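Local coordinates for protein cellulase CEL9M (Clostridium cellulolyticum, PDB 1IA6) that probably hydrolyses internal beta-1,4-glucosidic linkages of cellulose and related beta-glucans as a family 9 glycoside hydrolase that carries bound zinc and calcium ions, at residues 117-122 / 137-142; 209-214 / 258-263; 217-222 / 264-269. All coordinates share one frame; numbering follows the deposited sequence.

Interaction 1: 117-122 / 137-142; sequences YQVGEG and GQRPSL
Val119 and Ser141 bring the two backbones within 4.5 Å, CA to CA, where strand 115-119, the middle strand of a small three-stranded antiparallel sheet, runs out beside the loop leading into its edge strand 143-145. The touching parts run at 118° to each other. Gly120 N donates an almost straight hydrogen bond (177°) to Pro140 O, 2.8 Å away, and the same carbonyl lies 3.6 Å from Val119 CA in a CA-H...O contact. Pro140 O also closes the inverse gamma turn centred on Ser141, through a weak bond from Leu142 N. Gly120 has a positive phi of 107°, where a CB would press on the preceding carbonyl oxygen, so glycine suits this bend.

Side chains gather on both sides of that link. Gln118, extended with CG anti to the backbone N, carries its amide beside the end of the strand: NE2 bonds to Gly120 O at 3.1 Å, the acceptor lying nearly in the plane of the Gln118 amide, and also to Gln201. Leu142 lies alongside, pointing the same way, and its CD2 touches Gln118 NE2 at 3.7 Å. Proline, which has no N-H to satisfy, offers a compact ring at position 140, and its CG rests against Glu121 CB. Glu121 turns its carboxylate away, to the backbone N of Asn123 and Ala124 starting helix 122-125 and to Gln201. Arg139 is long enough to reach toward the zinc site, its side chain beside the ligands His39 and Cys22, NH2 salt-bridged to Asp42; crossing it at about a right angle, Val119 sets CG1 3.8 Å from Arg139 NH2.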
ATOM      1  N   TYR A 117      14.497  -8.826  -1.582  1.00 10.15           N
ATOM      2  CA  TYR A 117      13.400  -7.872  -1.701  1.00 10.13           C
ATOM      3  C   TYR A 117      13.050  -7.314  -3.075  1.00  9.60           C
ATOM      4  O   TYR A 117      12.198  -6.436  -3.185  1.00 11.44           O
ATOM      5  CB  TYR A 117      13.597  -6.732  -0.696  1.00  9.61           C
ATOM      6  CG  TYR A 117      14.829  -5.877  -0.886  1.00 11.00           C
ATOM      7  CD1 TYR A 117      14.875  -4.891  -1.870  1.00  8.72           C
ATOM      8  CD2 TYR A 117      15.928  -6.006  -0.030  1.00 10.11           C
ATOM      9  CE1 TYR A 117      15.982  -4.045  -1.993  1.00 10.58           C
ATOM     10  CE2 TYR A 117      17.035  -5.171  -0.144  1.00 10.43           C
ATOM     11  CZ  TYR A 117      17.054  -4.190  -1.123  1.00 10.86           C
ATOM     12  OH  TYR A 117      18.134  -3.346  -1.217  1.00 12.25           O
ATOM     13  N   GLN A 118      13.700  -7.800  -4.125  1.00  8.90           N
ATOM     14  CA  GLN A 118      13.332  -7.360  -5.462  1.00  8.74           C
ATOM     15  C   GLN A 118      13.555  -8.463  -6.471  1.00  9.90           C
ATOM     16  O   GLN A 118      14.649  -9.016  -6.577  1.00  9.61           O
ATOM     17  CB  GLN A 118      14.082  -6.102  -5.927  1.00  8.38           C
ATOM     18  CG  GLN A 118      13.505  -5.613  -7.277  1.00  8.53           C
ATOM     19  CD  GLN A 118      14.058  -4.288  -7.772  1.00  9.55           C
ATOM     20  OE1 GLN A 118      14.217  -3.337  -7.008  1.00  9.53           O
ATOM     21  NE2 GLN A 118      14.332  -4.215  -9.073  1.00  9.72           N
ATOM     22  N   VAL A 119      12.491  -8.798  -7.188  1.00  8.99           N
ATOM     23  CA  VAL A 119      12.547  -9.816  -8.224  1.00  9.81           C
ATOM     24  C   VAL A 119      12.171  -9.106  -9.512  1.00 10.04           C
ATOM     25  O   VAL A 119      11.088  -8.524  -9.611  1.00  9.30           O
ATOM     26  CB  VAL A 119      11.550 -10.953  -7.951  1.00  9.40           C
ATOM     27  CG1 VAL A 119      11.482 -11.898  -9.151  1.00 11.73           C
ATOM     28  CG2 VAL A 119      11.977 -11.712  -6.706  1.00 10.50           C
ATOM     29  N   GLY A 120      13.076  -9.150 -10.484  1.00 10.31           N
ATOM     30  CA  GLY A 120      12.851  -8.488 -11.756  1.00 11.01           C
ATOM     31  C   GLY A 120      13.713  -7.242 -11.858  1.00 11.35           C
ATOM     32  O   GLY A 120      14.188  -6.715 -10.850  1.00 10.11           O
ATOM     33  N   GLU A 121      13.928  -6.770 -13.080  1.00 10.89           N
ATOM     34  CA  GLU A 121      14.732  -5.574 -13.305  1.00 10.62           C
ATOM     35  C   GLU A 121      13.813  -4.598 -14.038  1.00 10.90           C
ATOM     36  O   GLU A 121      13.345  -4.884 -15.139  1.00 10.92           O
ATOM     37  CB  GLU A 121      15.964  -5.927 -14.149  1.00 11.71           C
ATOM     38  CG  GLU A 121      17.012  -4.829 -14.239  1.00 11.55           C
ATOM     39  CD  GLU A 121      16.600  -3.702 -15.158  1.00 10.61           C
ATOM     40  OE1 GLU A 121      16.403  -3.960 -16.364  1.00 12.15           O
ATOM     41  OE2 GLU A 121      16.473  -2.558 -14.681  1.00 12.14           O
ATOM     42  N   GLY A 122      13.547  -3.460 -13.401  1.00 10.18           N
ATOM     43  CA  GLY A 122      12.644  -2.461 -13.950  1.00 11.16           C
ATOM     44  C   GLY A 122      12.770  -2.028 -15.400  1.00 11.92           C
ATOM     45  O   GLY A 122      11.776  -1.983 -16.128  1.00 10.96           O
ATOM     46  N   GLY A 137      11.406 -16.399 -19.723  0.50 25.18           N
ATOM     47  CA  GLY A 137      12.790 -16.021 -19.529  0.50 27.68           C
ATOM     48  C   GLY A 137      13.169 -16.042 -18.065  0.50 29.09           C
ATOM     49  O   GLY A 137      12.483 -16.653 -17.243  0.50 29.66           O
ATOM     50  N   GLN A 138      14.259 -15.362 -17.737  0.50 30.03           N
ATOM     51  CA  GLN A 138      14.741 -15.311 -16.366  0.50 30.54           C
ATOM     52  C   GLN A 138      14.703 -13.934 -15.727  0.50 29.07           C
ATOM     53  O   GLN A 138      15.247 -12.972 -16.264  0.50 30.04           O
ATOM     54  CB  GLN A 138      16.183 -15.826 -16.296  0.50 32.29           C
ATOM     55  CG  GLN A 138      16.326 -17.322 -16.089  0.50 35.02           C
ATOM     56  CD  GLN A 138      15.790 -17.774 -14.744  0.50 36.30           C
ATOM     57  OE1 GLN A 138      14.748 -18.426 -14.663  0.50 37.54           O
ATOM     58  NE2 GLN A 138      16.497 -17.421 -13.675  0.50 37.05           N
ATOM     59  N   ARG A 139      14.037 -13.842 -14.582  1.00 26.98           N
ATOM     60  CA  ARG A 139      14.000 -12.604 -13.822  1.00 22.99           C
ATOM     61  C   ARG A 139      15.073 -12.705 -12.753  1.00 18.98           C
ATOM     62  O   ARG A 139      15.191 -13.724 -12.076  1.00 17.09           O
ATOM     63  CB  ARG A 139      12.640 -12.418 -13.150  1.00 23.16           C
ATOM     64  CG  ARG A 139      11.680 -11.536 -13.917  1.00 22.05           C
ATOM     65  CD  ARG A 139      10.322 -12.192 -14.014  1.00 19.95           C
ATOM     66  NE  ARG A 139       9.633 -12.326 -12.730  1.00 17.09           N
ATOM     67  CZ  ARG A 139       8.842 -11.395 -12.202  1.00 16.37           C
ATOM     68  NH1 ARG A 139       8.644 -10.249 -12.842  1.00 13.76           N
ATOM     69  NH2 ARG A 139       8.213 -11.626 -11.054  1.00 13.39           N
ATOM     70  N   PRO A 140      15.874 -11.649 -12.590  1.00 15.46           N
ATOM     71  CA  PRO A 140      16.926 -11.684 -11.576  1.00 14.69           C
ATOM     72  C   PRO A 140      16.428 -11.334 -10.179  1.00 15.02           C
ATOM     73  O   PRO A 140      15.549 -10.487 -10.016  1.00 13.24           O
ATOM     74  CB  PRO A 140      17.918 -10.647 -12.086  1.00 15.76           C
ATOM     75  CG  PRO A 140      17.002  -9.600 -12.668  1.00 16.33           C
ATOM     76  CD  PRO A 140      15.988 -10.441 -13.429  1.00 15.73           C
ATOM     77  N   SER A 141      16.972 -12.016  -9.179  1.00 12.90           N
ATOM     78  CA  SER A 141      16.645 -11.721  -7.790  1.00 14.41           C
ATOM     79  C   SER A 141      17.699 -10.643  -7.561  1.00 14.23           C
ATOM     80  O   SER A 141      18.762 -10.884  -6.985  1.00 15.85           O
ATOM     81  CB  SER A 141      16.894 -12.952  -6.921  1.00 14.52           C
ATOM     82  OG  SER A 141      16.112 -14.041  -7.388  1.00 13.96           O
ATOM     83  N   LEU A 142      17.383  -9.450  -8.052  1.00 13.38           N
ATOM     84  CA  LEU A 142      18.285  -8.305  -8.038  1.00 11.93           C
ATOM     85  C   LEU A 142      18.875  -7.795  -6.728  1.00 12.75           C
ATOM     86  O   LEU A 142      20.080  -7.542  -6.657  1.00 11.95           O
ATOM     87  CB  LEU A 142      17.619  -7.141  -8.777  1.00 11.47           C
ATOM     88  CG  LEU A 142      18.566  -6.091  -9.363  1.00 13.26           C
ATOM     89  CD1 LEU A 142      19.542  -6.768 -10.327  1.00 15.44           C
ATOM     90  CD2 LEU A 142      17.767  -5.020 -10.082  1.00 14.53           C
TER

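Interaction 2: 209-214 / 258-263; sequences FGDDLA and DMYVPA. With CA (calcium ion), chain B.
Asp211 and Met259 tie the first turn of helix 210-224 to the start of helix 260-271 at a calcium site, in the (alpha/alpha)6 barrel of the family 9 catalytic module. Metal coordination comes first. Asp211 binds calcium with both oxygens, OD2 at 2.5 Å from the ion and OD1 farther off, whereas Asp212 gives OD2 alone, at 2.4 Å. Two waters, Ser208 and Asp257 complete the shell, and water 1 also donates to Asp212 OD1. Aspartate suits both places, its short chain bringing negative charge to the ion from consecutive helical residues.

Among the hydrogen bonds, Met259 N donates to Asp211 OD2 over 2.8 Å through the anti lone pair, so this oxygen is held by metal and amide together and the carboxylate is fixed in rotation. Asp258 OD1 accepts from Tyr260 N, an Asx turn that leads into the second helix.

Packing contacts complete the account. Met259 bends away from the ion and lays CG near Asp212 OD1, its bent chain reaching Tyr69 and Ile73 of helix 64-80. Ala214 and Ala263 make an apolar contact through their methyls, small enough to let the helices come close. The Tyr260 ring lies 19° from the plane of the Asp211 carboxylate, and Asp211 CB makes a CH-pi contact over its face, 3.3 Å from the ring centroid and 2° off the normal.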
ATOM      1  N   PHE A 209      14.683   6.197   6.629  1.00  9.62           N
ATOM      2  CA  PHE A 209      14.449   4.891   7.238  1.00 10.13           C
ATOM      3  C   PHE A 209      14.099   4.998   8.724  1.00  9.95           C
ATOM      4  O   PHE A 209      13.551   4.063   9.303  1.00 10.13           O
ATOM      5  CB  PHE A 209      15.656   3.964   7.027  1.00 11.46           C
ATOM      6  CG  PHE A 209      16.915   4.426   7.701  1.00 12.43           C
ATOM      7  CD1 PHE A 209      17.100   4.242   9.066  1.00 14.53           C
ATOM      8  CD2 PHE A 209      17.918   5.051   6.966  1.00 14.86           C
ATOM      9  CE1 PHE A 209      18.265   4.672   9.692  1.00 14.54           C
ATOM     10  CE2 PHE A 209      19.088   5.486   7.584  1.00 14.99           C
ATOM     11  CZ  PHE A 209      19.260   5.296   8.948  1.00 15.02           C
ATOM     12  N   GLY A 210      14.399   6.140   9.335  1.00  8.67           N
ATOM     13  CA  GLY A 210      14.090   6.324  10.745  1.00  9.06           C
ATOM     14  C   GLY A 210      12.594   6.234  10.998  1.00  7.87           C
ATOM     15  O   GLY A 210      12.148   5.749  12.039  1.00  8.68           O
ATOM     16  N   ASP A 211      11.815   6.711  10.036  1.00  7.83           N
ATOM     17  CA  ASP A 211      10.363   6.669  10.136  1.00  7.81           C
ATOM     18  C   ASP A 211       9.885   5.215  10.135  1.00  6.80           C
ATOM     19  O   ASP A 211       9.035   4.825  10.938  1.00  7.08           O
ATOM     20  CB  ASP A 211       9.735   7.445   8.965  1.00  9.39           C
ATOM     21  CG  ASP A 211      10.270   7.006   7.603  1.00  9.39           C
ATOM     22  OD1 ASP A 211      11.492   6.777   7.472  1.00  8.43           O
ATOM     23  OD2 ASP A 211       9.470   6.910   6.651  1.00 10.32           O
ATOM     24  N   ASP A 212      10.443   4.411   9.239  1.00  7.11           N
ATOM     25  CA  ASP A 212      10.061   3.008   9.140  1.00  6.43           C
ATOM     26  C   ASP A 212      10.465   2.205  10.377  1.00  7.16           C
ATOM     27  O   ASP A 212       9.687   1.391  10.877  1.00  6.83           O
ATOM     28  CB  ASP A 212      10.675   2.417   7.871  1.00  5.63           C
ATOM     29  CG  ASP A 212      10.254   3.182   6.635  1.00  7.16           C
ATOM     30  OD1 ASP A 212       9.119   2.973   6.160  1.00  7.75           O
ATOM     31  OD2 ASP A 212      11.046   4.021   6.159  1.00  6.26           O
ATOM     32  N   LEU A 213      11.676   2.431  10.877  1.00  7.34           N
ATOM     33  CA  LEU A 213      12.126   1.721  12.070  1.00  8.86           C
ATOM     34  C   LEU A 213      11.212   2.022  13.255  1.00  9.30           C
ATOM     35  O   LEU A 213      10.839   1.121  14.007  1.00  8.74           O
ATOM     36  CB  LEU A 213      13.560   2.120  12.429  1.00  8.62           C
ATOM     37  CG  LEU A 213      14.683   1.465  11.621  1.00  9.72           C
ATOM     38  CD1 LEU A 213      16.005   2.140  11.954  1.00 11.35           C
ATOM     39  CD2 LEU A 213      14.750  -0.024  11.941  1.00 10.90           C
ATOM     40  N   ALA A 214      10.858   3.294  13.420  1.00  8.38           N
ATOM     41  CA  ALA A 214       9.993   3.715  14.519  1.00  9.45           C
ATOM     42  C   ALA A 214       8.627   3.057  14.377  1.00  8.42           C
ATOM     43  O   ALA A 214       8.071   2.534  15.340  1.00  8.64           O
ATOM     44  CB  ALA A 214       9.847   5.230  14.517  1.00 10.04           C
ATOM     45  N   ASP A 258       7.553   7.987   2.991  1.00  8.17           N
ATOM     46  CA  ASP A 258       7.409   8.798   4.200  1.00  9.52           C
ATOM     47  C   ASP A 258       6.369   8.249   5.171  1.00  8.09           C
ATOM     48  O   ASP A 258       5.165   8.344   4.931  1.00  7.39           O
ATOM     49  CB  ASP A 258       7.062  10.238   3.790  1.00 12.45           C
ATOM     50  CG  ASP A 258       6.861  11.164   4.978  1.00 15.32           C
ATOM     51  OD1 ASP A 258       7.242  10.799   6.109  1.00 17.32           O
ATOM     52  OD2 ASP A 258       6.326  12.270   4.769  1.00 21.02           O
ATOM     53  N   MET A 259       6.843   7.671   6.271  1.00  8.60           N
ATOM     54  CA  MET A 259       5.953   7.110   7.279  1.00  8.03           C
ATOM     55  C   MET A 259       6.055   7.854   8.605  1.00  9.02           C
ATOM     56  O   MET A 259       5.669   7.328   9.646  1.00  8.47           O
ATOM     57  CB  MET A 259       6.268   5.624   7.491  1.00  8.72           C
ATOM     58  CG  MET A 259       5.819   4.729   6.346  1.00  8.80           C
ATOM     59  SD  MET A 259       4.026   4.722   6.163  1.00 10.16           S
ATOM     60  CE  MET A 259       3.573   3.563   7.460  1.00 12.35           C
ATOM     61  N   TYR A 260       6.564   9.083   8.566  1.00  9.23           N
ATOM     62  CA  TYR A 260       6.706   9.881   9.779  1.00  9.99           C
ATOM     63  C   TYR A 260       5.391  10.221  10.468  1.00 11.47           C
ATOM     64  O   TYR A 260       5.326  10.236  11.697  1.00 11.70           O
ATOM     65  CB  TYR A 260       7.482  11.167   9.482  1.00 10.02           C
ATOM     66  CG  TYR A 260       8.971  10.941   9.392  1.00 11.36           C
ATOM     67  CD1 TYR A 260       9.726  10.695  10.540  1.00 13.28           C
ATOM     68  CD2 TYR A 260       9.621  10.912   8.159  1.00 12.60           C
ATOM     69  CE1 TYR A 260      11.091  10.421  10.459  1.00 14.49           C
ATOM     70  CE2 TYR A 260      10.984  10.638   8.069  1.00 12.20           C
ATOM     71  CZ  TYR A 260      11.709  10.394   9.221  1.00 12.89           C
ATOM     72  OH  TYR A 260      13.051  10.109   9.138  1.00 15.15           O
ATOM     73  N   VAL A 261       4.342  10.490   9.695  1.00 11.26           N
ATOM     74  CA  VAL A 261       3.053  10.827  10.294  1.00 12.21           C
ATOM     75  C   VAL A 261       2.431   9.607  10.983  1.00 11.76           C
ATOM     76  O   VAL A 261       2.003   9.688  12.134  1.00 12.01           O
ATOM     77  CB  VAL A 261       2.080  11.412   9.242  1.00 12.44           C
ATOM     78  CG1 VAL A 261       0.743  11.747   9.891  1.00 14.50           C
ATOM     79  CG2 VAL A 261       2.686  12.664   8.626  1.00 14.83           C
ATOM     80  N   PRO A 262       2.367   8.459  10.288  1.00  9.93           N
ATOM     81  CA  PRO A 262       1.787   7.278  10.937  1.00  9.63           C
ATOM     82  C   PRO A 262       2.571   6.902  12.200  1.00 10.39           C
ATOM     83  O   PRO A 262       1.988   6.536  13.222  1.00 10.09           O
ATOM     84  CB  PRO A 262       1.896   6.206   9.856  1.00 10.88           C
ATOM     85  CG  PRO A 262       1.721   6.987   8.601  1.00 11.57           C
ATOM     86  CD  PRO A 262       2.559   8.226   8.845  1.00  9.67           C
ATOM     87  N   ALA A 263       3.895   6.997  12.126  1.00  8.73           N
ATOM     88  CA  ALA A 263       4.732   6.655  13.272  1.00 10.14           C
ATOM     89  C   ALA A 263       4.457   7.603  14.435  1.00 10.27           C
ATOM     90  O   ALA A 263       4.374   7.169  15.583  1.00  9.59           O
ATOM     91  CB  ALA A 263       6.211   6.697  12.889  1.00  9.49           C
TER
HETATM   92 CA    CA B1263      10.920   6.027   4.858  1.00  6.92          CA
HETATM   93  O   HOH W   1       8.919   4.826   4.182  1.00 10.25           O
HETATM   94  O   HOH W   2      11.600   5.072   2.773  1.00  9.24           O

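Interaction 3: 217-222 / 264-269; sequences ATWLYT and ALRLAQ
Thr222 OG1 accepts a hydrogen bond from Arg266 NH2 at 3.1 Å, with the hydroxyl oxygen practically in the guanidinium plane, and Arg266 NH1 stands close to the same oxygen. On the other flank of the group NH1 makes a weak bond, 3.2 Å long, to Thr218 OG1, a hydroxyl also bonded to the carbonyl of Trp215 one turn back. Thr218 and Thr222 are four residues apart, so both side chains present themselves on one side of helix 210-224, facing helix 260-271. The segment axes pass 10.4 Å apart at a crossing angle of 39°, a separation that the long Arg266 spans, with Leu267 beside it.

Arg266 bends at chi2 and chi3, which lays its planar end across the indole of Trp219. Guanidinium and indole are nearly parallel, 7° between their planes, and CZ sits 3.5 Å from the centroid of the six-membered ring: a stacked cation-pi pair. The approach extends down the chain, since Arg266 CD also packs on Trp219 CZ2. Tryptophan suits the place by giving a broad flat surface, and it is itself hemmed in by the rings of Trp215, Trp76 and Tyr79. Beside this polar centre, Thr218 uses its other branch, CG2, to touch Leu267 CD2 at 3.9 Å.

Arginine is thus buried between two helices without an acidic partner across the contact. Its N-H groups reach neutral hydroxyls, Thr222 OG1 in plane, while one face rests on pi electrons, which would help to offset the cost of burying the charge.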
ATOM      1  N   ALA A 217       8.760  -0.582  15.128  1.00  8.42           N
ATOM      2  CA  ALA A 217       8.965  -0.728  16.562  1.00  8.44           C
ATOM      3  C   ALA A 217       7.665  -0.580  17.351  1.00  9.13           C
ATOM      4  O   ALA A 217       7.439  -1.311  18.313  1.00  9.73           O
ATOM      5  CB  ALA A 217       9.997   0.295  17.047  1.00  7.53           C
ATOM      6  N   THR A 218       6.802   0.354  16.948  1.00  8.97           N
ATOM      7  CA  THR A 218       5.548   0.535  17.674  1.00  8.73           C
ATOM      8  C   THR A 218       4.663  -0.705  17.562  1.00  9.15           C
ATOM      9  O   THR A 218       3.948  -1.045  18.504  1.00  9.12           O
ATOM     10  CB  THR A 218       4.746   1.776  17.193  1.00  8.43           C
ATOM     11  OG1 THR A 218       4.280   1.575  15.856  1.00 10.26           O
ATOM     12  CG2 THR A 218       5.612   3.032  17.256  1.00  8.38           C
ATOM     13  N   TRP A 219       4.710  -1.388  16.422  1.00  7.95           N
ATOM     14  CA  TRP A 219       3.896  -2.587  16.257  1.00  8.54           C
ATOM     15  C   TRP A 219       4.453  -3.750  17.072  1.00  8.62           C
ATOM     16  O   TRP A 219       3.696  -4.528  17.648  1.00  9.35           O
ATOM     17  CB  TRP A 219       3.775  -2.958  14.776  1.00  7.09           C
ATOM     18  CG  TRP A 219       2.840  -2.030  14.069  1.00  6.47           C
ATOM     19  CD1 TRP A 219       3.160  -1.103  13.119  1.00  8.36           C
ATOM     20  CD2 TRP A 219       1.441  -1.870  14.332  1.00  7.45           C
ATOM     21  NE1 TRP A 219       2.048  -0.370  12.779  1.00  9.88           N
ATOM     22  CE2 TRP A 219       0.978  -0.820  13.510  1.00  8.09           C
ATOM     23  CE3 TRP A 219       0.532  -2.510  15.189  1.00  8.49           C
ATOM     24  CZ2 TRP A 219      -0.356  -0.391  13.518  1.00 10.60           C
ATOM     25  CZ3 TRP A 219      -0.795  -2.084  15.199  1.00  9.72           C
ATOM     26  CH2 TRP A 219      -1.225  -1.032  14.367  1.00  9.79           C
ATOM     27  N   LEU A 220       5.775  -3.866  17.133  1.00  7.64           N
ATOM     28  CA  LEU A 220       6.370  -4.936  17.919  1.00  9.34           C
ATOM     29  C   LEU A 220       6.021  -4.717  19.389  1.00  9.95           C
ATOM     30  O   LEU A 220       5.882  -5.675  20.148  1.00 11.38           O
ATOM     31  CB  LEU A 220       7.886  -4.984  17.701  1.00  8.59           C
ATOM     32  CG  LEU A 220       8.249  -5.712  16.398  1.00 10.16           C
ATOM     33  CD1 LEU A 220       9.697  -5.448  16.018  1.00 13.17           C
ATOM     34  CD2 LEU A 220       7.992  -7.201  16.570  1.00 12.28           C
ATOM     35  N   TYR A 221       5.865  -3.458  19.791  1.00 10.92           N
ATOM     36  CA  TYR A 221       5.488  -3.173  21.173  1.00 12.21           C
ATOM     37  C   TYR A 221       4.053  -3.647  21.406  1.00 11.82           C
ATOM     38  O   TYR A 221       3.759  -4.316  22.392  1.00 11.27           O
ATOM     39  CB  TYR A 221       5.564  -1.677  21.479  1.00 12.92           C
ATOM     40  CG  TYR A 221       5.001  -1.343  22.846  1.00 13.42           C
ATOM     41  CD1 TYR A 221       5.655  -1.752  24.009  1.00 14.52           C
ATOM     42  CD2 TYR A 221       3.789  -0.665  22.976  1.00 14.75           C
ATOM     43  CE1 TYR A 221       5.111  -1.494  25.272  1.00 16.84           C
ATOM     44  CE2 TYR A 221       3.236  -0.402  24.231  1.00 15.10           C
ATOM     45  CZ  TYR A 221       3.901  -0.819  25.373  1.00 16.87           C
ATOM     46  OH  TYR A 221       3.358  -0.560  26.611  1.00 17.01           O
ATOM     47  N   THR A 222       3.158  -3.289  20.494  1.00 11.08           N
ATOM     48  CA  THR A 222       1.760  -3.684  20.619  1.00 12.01           C
ATOM     49  C   THR A 222       1.610  -5.206  20.709  1.00 13.38           C
ATOM     50  O   THR A 222       0.760  -5.713  21.439  1.00 13.21           O
ATOM     51  CB  THR A 222       0.932  -3.171  19.423  1.00 12.67           C
ATOM     52  OG1 THR A 222       0.984  -1.739  19.387  1.00 12.12           O
ATOM     53  CG2 THR A 222      -0.522  -3.619  19.542  1.00 11.37           C
ATOM     54  N   ALA A 264       4.309   8.891  14.138  1.00  9.67           N
ATOM     55  CA  ALA A 264       4.030   9.877  15.178  1.00 10.43           C
ATOM     56  C   ALA A 264       2.652   9.627  15.783  1.00  9.47           C
ATOM     57  O   ALA A 264       2.458   9.785  16.988  1.00 10.15           O
ATOM     58  CB  ALA A 264       4.102  11.288  14.606  1.00  9.25           C
ATOM     59  N   LEU A 265       1.690   9.243  14.951  1.00  9.62           N
ATOM     60  CA  LEU A 265       0.345   8.968  15.446  1.00 10.63           C
ATOM     61  C   LEU A 265       0.376   7.848  16.491  1.00 10.63           C
ATOM     62  O   LEU A 265      -0.213   7.975  17.567  1.00 10.26           O
ATOM     63  CB  LEU A 265      -0.583   8.569  14.294  1.00 11.11           C
ATOM     64  CG  LEU A 265      -2.011   8.139  14.651  1.00 14.51           C
ATOM     65  CD1 LEU A 265      -2.763   9.294  15.295  1.00 17.30           C
ATOM     66  CD2 LEU A 265      -2.733   7.691  13.389  1.00 16.57           C
ATOM     67  N   ARG A 266       1.072   6.757  16.182  1.00  9.63           N
ATOM     68  CA  ARG A 266       1.149   5.636  17.112  1.00 10.43           C
ATOM     69  C   ARG A 266       1.934   5.976  18.377  1.00 11.01           C
ATOM     70  O   ARG A 266       1.585   5.521  19.469  1.00 10.92           O
ATOM     71  CB  ARG A 266       1.765   4.405  16.431  1.00 11.60           C
ATOM     72  CG  ARG A 266       0.975   3.911  15.226  1.00 13.03           C
ATOM     73  CD  ARG A 266       0.940   2.389  15.177  1.00 13.77           C
ATOM     74  NE  ARG A 266       0.022   1.842  16.174  1.00 13.93           N
ATOM     75  CZ  ARG A 266       0.325   0.860  17.018  1.00 14.65           C
ATOM     76  NH1 ARG A 266       1.527   0.309  17.000  1.00 14.04           N
ATOM     77  NH2 ARG A 266      -0.581   0.428  17.885  1.00 14.96           N
ATOM     78  N   LEU A 267       2.990   6.773  18.237  1.00 10.71           N
ATOM     79  CA  LEU A 267       3.789   7.157  19.397  1.00 11.63           C
ATOM     80  C   LEU A 267       3.013   8.091  20.324  1.00 12.44           C
ATOM     81  O   LEU A 267       3.202   8.064  21.542  1.00 12.09           O
ATOM     82  CB  LEU A 267       5.104   7.808  18.953  1.00 12.43           C
ATOM     83  CG  LEU A 267       6.191   6.811  18.535  1.00 11.74           C
ATOM     84  CD1 LEU A 267       7.441   7.558  18.071  1.00 12.23           C
ATOM     85  CD2 LEU A 267       6.524   5.901  19.715  1.00 12.06           C
ATOM     86  N   ALA A 268       2.137   8.913  19.753  1.00 13.27           N
ATOM     87  CA  ALA A 268       1.329   9.817  20.565  1.00 14.20           C
ATOM     88  C   ALA A 268       0.385   8.970  21.409  1.00 15.00           C
ATOM     89  O   ALA A 268       0.181   9.231  22.592  1.00 14.93           O
ATOM     90  CB  ALA A 268       0.523  10.760  19.672  1.00 14.01           C
ATOM     91  N   GLN A 269      -0.173   7.938  20.784  0.50 15.70           N
ATOM     92  CA  GLN A 269      -1.110   7.030  21.439  0.50 16.53           C
ATOM     93  C   GLN A 269      -0.442   6.201  22.529  0.50 15.99           C
ATOM     94  O   GLN A 269      -0.992   6.023  23.617  0.50 15.54           O
ATOM     95  CB  GLN A 269      -1.723   6.097  20.390  0.50 19.53           C
ATOM     96  CG  GLN A 269      -2.798   5.161  20.910  0.50 24.41           C
ATOM     97  CD  GLN A 269      -3.413   4.328  19.801  0.50 26.90           C
ATOM     98  OE1 GLN A 269      -3.348   4.694  18.626  0.50 29.57           O
ATOM     99  NE2 GLN A 269      -4.028   3.212  20.170  0.50 28.25           N
TER

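How the interactions relate
Interactions 2 and 3 are successive parts of one interface: both join helix 210-224 to helix 260-271, and their centres lie 10 Å apart. Interaction 2 joins the N-terminal ends beside the calcium ion, which Asp257, just before 258-263, also binds; interaction 3 continues farther along with an arginine stacked on tryptophan, the Trp219 side chain being about 13 Å from the ion. Interaction 1 stands apart, the Arg139 side chain about 5 Å from the zinc ion. Its centre is 27 Å from that of interaction 2 and its nearest atoms about 11 Å away; 34 Å separates the centres of interactions 1 and 3. None contains the predicted catalytic residues, Asp401 and Glu410.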